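Polyketide synthase PksR (Bacillus subtilis, PDB 4U3V) takes part in intermediate steps of the synthesis of the antibiotic bacillaene, the piece described here being its double-hotdog enoyl-isomerase domain. Local coordinates at residues Q43-V46 and R51-V54; P165-L170 and A211-L216. One frame throughout, in Å; residues are numbered along the deposited sequence.

Contact 1 of 2, residues Q43-V46 and R51-V54; sequences QGHV and RVLV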
# COMPACT_ATOMS: atom_id res chain seq x y z
N GLN A 43 -3.20 14.24 -8.49
CA GLN A 43 -4.51 14.51 -9.14
C GLN A 43 -5.39 13.27 -9.02
O GLN A 43 -6.62 13.37 -8.94
CB GLN A 43 -4.34 14.75 -10.64
CG GLN A 43 -3.69 16.06 -11.03
CD GLN A 43 -3.55 16.18 -12.53
OE1 GLN A 43 -3.15 15.23 -13.21
NE2 GLN A 43 -3.89 17.35 -13.06
N GLY A 44 -4.75 12.10 -9.01
CA GLY A 44 -5.48 10.83 -9.01
C GLY A 44 -6.11 10.28 -7.74
O GLY A 44 -6.70 9.19 -7.75
N HIS A 45 -5.99 11.00 -6.64
CA HIS A 45 -6.71 10.66 -5.43
C HIS A 45 -7.32 11.83 -4.71
O HIS A 45 -6.63 12.60 -4.05
CB HIS A 45 -5.80 9.88 -4.49
CG HIS A 45 -6.45 9.45 -3.21
ND1 HIS A 45 -6.16 10.02 -2.02
CD2 HIS A 45 -7.46 8.50 -2.96
CE1 HIS A 45 -6.90 9.44 -1.05
NE2 HIS A 45 -7.69 8.50 -1.62
N VAL A 46 -8.65 11.91 -4.74
CA VAL A 46 -9.39 13.02 -4.16
C VAL A 46 -10.31 12.50 -3.07
O VAL A 46 -10.94 11.46 -3.22
CB VAL A 46 -10.21 13.76 -5.24
CG1 VAL A 46 -11.26 14.66 -4.61
CG2 VAL A 46 -9.29 14.55 -6.16
N ARG A 51 -7.07 17.06 -2.62
CA ARG A 51 -6.05 16.09 -3.07
C ARG A 51 -5.23 15.58 -1.89
O ARG A 51 -4.53 16.36 -1.25
CB ARG A 51 -5.21 16.73 -4.14
CG ARG A 51 -6.08 17.16 -5.31
CD ARG A 51 -5.34 17.26 -6.62
NE ARG A 51 -6.15 17.99 -7.61
CZ ARG A 51 -5.68 18.48 -8.76
NH1 ARG A 51 -4.40 18.35 -9.09
NH2 ARG A 51 -6.51 19.11 -9.59
N VAL A 52 -5.46 14.33 -1.49
CA VAL A 52 -4.86 13.78 -0.28
C VAL A 52 -3.85 12.72 -0.71
O VAL A 52 -4.18 11.87 -1.54
CB VAL A 52 -5.94 13.09 0.58
CG1 VAL A 52 -5.32 12.31 1.73
CG2 VAL A 52 -6.99 14.10 1.06
N LEU A 53 -2.60 12.82 -0.27
CA LEU A 53 -1.60 11.86 -0.75
C LEU A 53 -2.04 10.45 -0.34
O LEU A 53 -2.43 10.22 0.81
CB LEU A 53 -0.23 12.19 -0.13
CG LEU A 53 0.98 11.46 -0.73
CD1 LEU A 53 1.17 11.89 -2.18
CD2 LEU A 53 2.20 11.82 0.10
N VAL A 54 -1.98 9.48 -1.28
CA VAL A 54 -2.50 8.17 -0.95
C VAL A 54 -1.66 7.54 0.17
O VAL A 54 -0.42 7.65 0.18
CB VAL A 54 -2.55 7.22 -2.17
CG1 VAL A 54 -3.63 7.66 -3.14
CG2 VAL A 54 -1.19 7.12 -2.83

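Contact 2 of 2, residues P165-L170 and A211-L216; sequences PEWGEL and AYLAIL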
# COMPACT_ATOMS: atom_id res chain seq x y z
N PRO A 165 -13.49 7.93 -2.25
CA PRO A 165 -12.34 8.41 -3.01
C PRO A 165 -12.62 8.49 -4.51
O PRO A 165 -13.19 7.55 -5.08
CB PRO A 165 -11.26 7.36 -2.74
CG PRO A 165 -11.63 6.75 -1.42
CD PRO A 165 -13.11 6.93 -1.23
N GLU A 166 -12.24 9.60 -5.14
CA GLU A 166 -12.20 9.68 -6.59
C GLU A 166 -10.82 9.33 -7.13
O GLU A 166 -9.83 9.96 -6.77
CB GLU A 166 -12.58 11.07 -7.08
CG GLU A 166 -14.06 11.39 -6.98
CD GLU A 166 -14.29 12.84 -6.63
OE1 GLU A 166 -14.03 13.71 -7.49
OE2 GLU A 166 -14.68 13.11 -5.47
N TRP A 167 -10.79 8.39 -8.08
CA TRP A 167 -9.53 7.81 -8.56
C TRP A 167 -9.17 8.25 -9.94
O TRP A 167 -9.97 8.14 -10.86
CB TRP A 167 -9.62 6.28 -8.53
CG TRP A 167 -9.77 5.75 -7.14
CD1 TRP A 167 -10.93 5.27 -6.52
CD2 TRP A 167 -8.72 5.65 -6.13
NE1 TRP A 167 -10.67 4.90 -5.22
CE2 TRP A 167 -9.34 5.05 -4.95
CE3 TRP A 167 -7.36 5.92 -6.12
CZ2 TRP A 167 -8.61 4.77 -3.82
CZ3 TRP A 167 -6.64 5.61 -4.98
CH2 TRP A 167 -7.24 5.06 -3.86
N GLY A 168 -7.92 8.64 -10.13
CA GLY A 168 -7.36 8.83 -11.46
C GLY A 168 -6.89 7.55 -12.13
O GLY A 168 -6.73 6.51 -11.48
N GLU A 169 -6.65 7.60 -13.44
CA GLU A 169 -6.38 6.36 -14.19
C GLU A 169 -5.10 5.60 -13.84
O GLU A 169 -5.03 4.38 -14.01
CB GLU A 169 -6.39 6.62 -15.70
CG GLU A 169 -7.68 7.24 -16.22
CD GLU A 169 -8.87 6.30 -16.13
OE1 GLU A 169 -8.78 5.18 -16.69
OE2 GLU A 169 -9.87 6.66 -15.46
N LEU A 170 -4.07 6.33 -13.42
CA LEU A 170 -2.85 5.74 -12.85
C LEU A 170 -3.12 4.58 -11.87
O LEU A 170 -2.36 3.61 -11.83
CB LEU A 170 -2.11 6.85 -12.08
CG LEU A 170 -0.74 6.46 -11.53
CD1 LEU A 170 0.14 5.93 -12.66
CD2 LEU A 170 -0.04 7.58 -10.76
N ALA A 211 -4.03 -3.24 -3.38
CA ALA A 211 -4.57 -4.08 -2.31
C ALA A 211 -5.74 -3.36 -1.64
O ALA A 211 -6.78 -3.95 -1.37
CB ALA A 211 -3.48 -4.47 -1.30
N TYR A 212 -5.62 -2.05 -1.41
CA TYR A 212 -6.75 -1.30 -0.89
C TYR A 212 -7.97 -1.34 -1.85
O TYR A 212 -9.10 -1.50 -1.42
CB TYR A 212 -6.26 0.14 -0.64
CG TYR A 212 -7.29 1.13 -0.23
CD1 TYR A 212 -8.20 0.88 0.80
CD2 TYR A 212 -7.28 2.40 -0.81
CE1 TYR A 212 -9.13 1.85 1.16
CE2 TYR A 212 -8.18 3.37 -0.42
CZ TYR A 212 -9.10 3.10 0.55
OH TYR A 212 -9.97 4.12 0.92
N LEU A 213 -7.73 -1.15 -3.15
CA LEU A 213 -8.87 -1.11 -4.08
C LEU A 213 -9.58 -2.49 -4.13
O LEU A 213 -10.83 -2.54 -4.17
CB LEU A 213 -8.35 -0.73 -5.48
CG LEU A 213 -7.90 0.72 -5.64
CD1 LEU A 213 -7.20 0.92 -6.98
CD2 LEU A 213 -9.09 1.65 -5.52
N ALA A 214 -8.79 -3.55 -4.07
CA ALA A 214 -9.35 -4.93 -4.04
C ALA A 214 -10.14 -5.12 -2.76
O ALA A 214 -11.21 -5.75 -2.76
CB ALA A 214 -8.24 -5.98 -4.14
N ILE A 215 -9.63 -4.61 -1.65
CA ILE A 215 -10.38 -4.66 -0.39
C ILE A 215 -11.74 -3.94 -0.48
O ILE A 215 -12.75 -4.44 -0.03
CB ILE A 215 -9.51 -4.16 0.79
CG1 ILE A 215 -8.42 -5.19 1.11
CG2 ILE A 215 -10.40 -3.90 2.02
CD1 ILE A 215 -7.25 -4.68 1.89
N LEU A 216 -11.77 -2.75 -1.07
CA LEU A 216 -13.04 -2.07 -1.26
C LEU A 216 -14.01 -2.89 -2.09
O LEU A 216 -15.21 -2.90 -1.80
CB LEU A 216 -12.86 -0.69 -1.89
CG LEU A 216 -12.03 0.30 -1.06
CD1 LEU A 216 -11.78 1.58 -1.85
CD2 LEU A 216 -12.75 0.60 0.24

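Contact 1 of 2, residues Q43-V46 and R51-V54
His45 meets the 51-54 segment from CB round to CE1. Its CB lies 3.4 Å from Val54 CG1, and this same methyl then reaches over one face of the imidazole, coming nearest at CG (3.3 Å to CG1 of Val54). It makes a CH-pi contact centred slightly to one side of the ring normal. With CG anti to the backbone N (chi1 -179°), the ring swings across to Val52, and ND1 donates to Val52 O over 2.8 Å. That bond is nearly straight (171° at the hydrogen) and the oxygen sits in the ring plane, although the donor is tilted 30° from the carbonyl plane. Further round the ring CE1 rests 4.1 Å from Val52 CB. One methyl over a face and one carbonyl at the edge thus fix the ring's rotation. The backbone adds a weak hydrogen bond, Val52 N to His45 O, beside the antiparallel, non-hydrogen-bonded pair of Val46 and Arg51. On that pair's side of the sheet, Arg51 runs extended alongside Gln43, both chains pointing the same way, and Gln43 CB lies over one face of the guanidinium. The guanidinium is anchored by Tyr37, whose carbonyl accepts from NH1 and whose ring gives a cation-pi contact. In related dehydratases the N-terminal hotdog supplies the catalytic histidine of an HxxxGxxxxP motif, and His45 probably corresponds to it. The two segments form the hairpin of strands 45-47 and 50-52, flanked by strand 88-89 next to Arg51 and by strand 166-167 next to Val46, while helix 40-43 leads into it and packs Val42 and Tyr41 against Arg51, Leu53 and Val54.

Contact 2 of 2, residues P165-L170 and A211-L216
Trp167 reaches from its strand to helix 205-219 and touches two successive residues there, Tyr212 and Leu213. Leu213 lays its CD2 methyl over one face of the indole, near CE2 of Trp167 (3.5 Å) and toward NE1 and CZ2. This is a CH-pi contact, 26° off the ring normal, in which the two side chains run past each other in opposite directions. Pro165, from the same segment as the indole but poorly ordered, brings CB to the opposite face, 3.3 Å above its plane, so the ring is sandwiched between two aliphatic groups. Tyr212 instead comes to the indole's rim: its CE2 lies near the indole plane, 3.7 Å from CZ2 of Trp167, and the two side chains cross at a slant. A first torsion of 174°, CG opposite the backbone N, carries the phenol away from the helix toward the strand, and its OH ends 3.9 Å from Pro165 CG. One helical turn on, Leu216 sets CD1 above a face of the phenol. No hydrogen bond spans the contact; it is held by apolar packing. Here strand 166-167, paired with the N-terminal hairpin, packs on the central helix of the C-terminal hotdog in this double-hotdog domain, where helix 205-219 is the sausage in a bun of antiparallel strands such as 247-257 and 274-283.

From the N terminus, contact 1 comes first, closing a short hairpin loop of four residues between 43-46 and 51-54 in the N-terminal hotdog. The chain completes that hotdog and crosses into the second before contact 2 opens, bringing 165-170 and 211-216 together across forty residues. The two loops therefore follow in series and neither encloses the other. They meet where strand 166-167 pairs antiparallel with strand 45-47, with Gly168 N 2.7 Å from Gly44 O in a probable hydrogen bond, and the Trp167 and His45 rings also touch, at about 45°. A continuous path thus joins the N-terminal hairpin to the helix of the C-terminal hotdog.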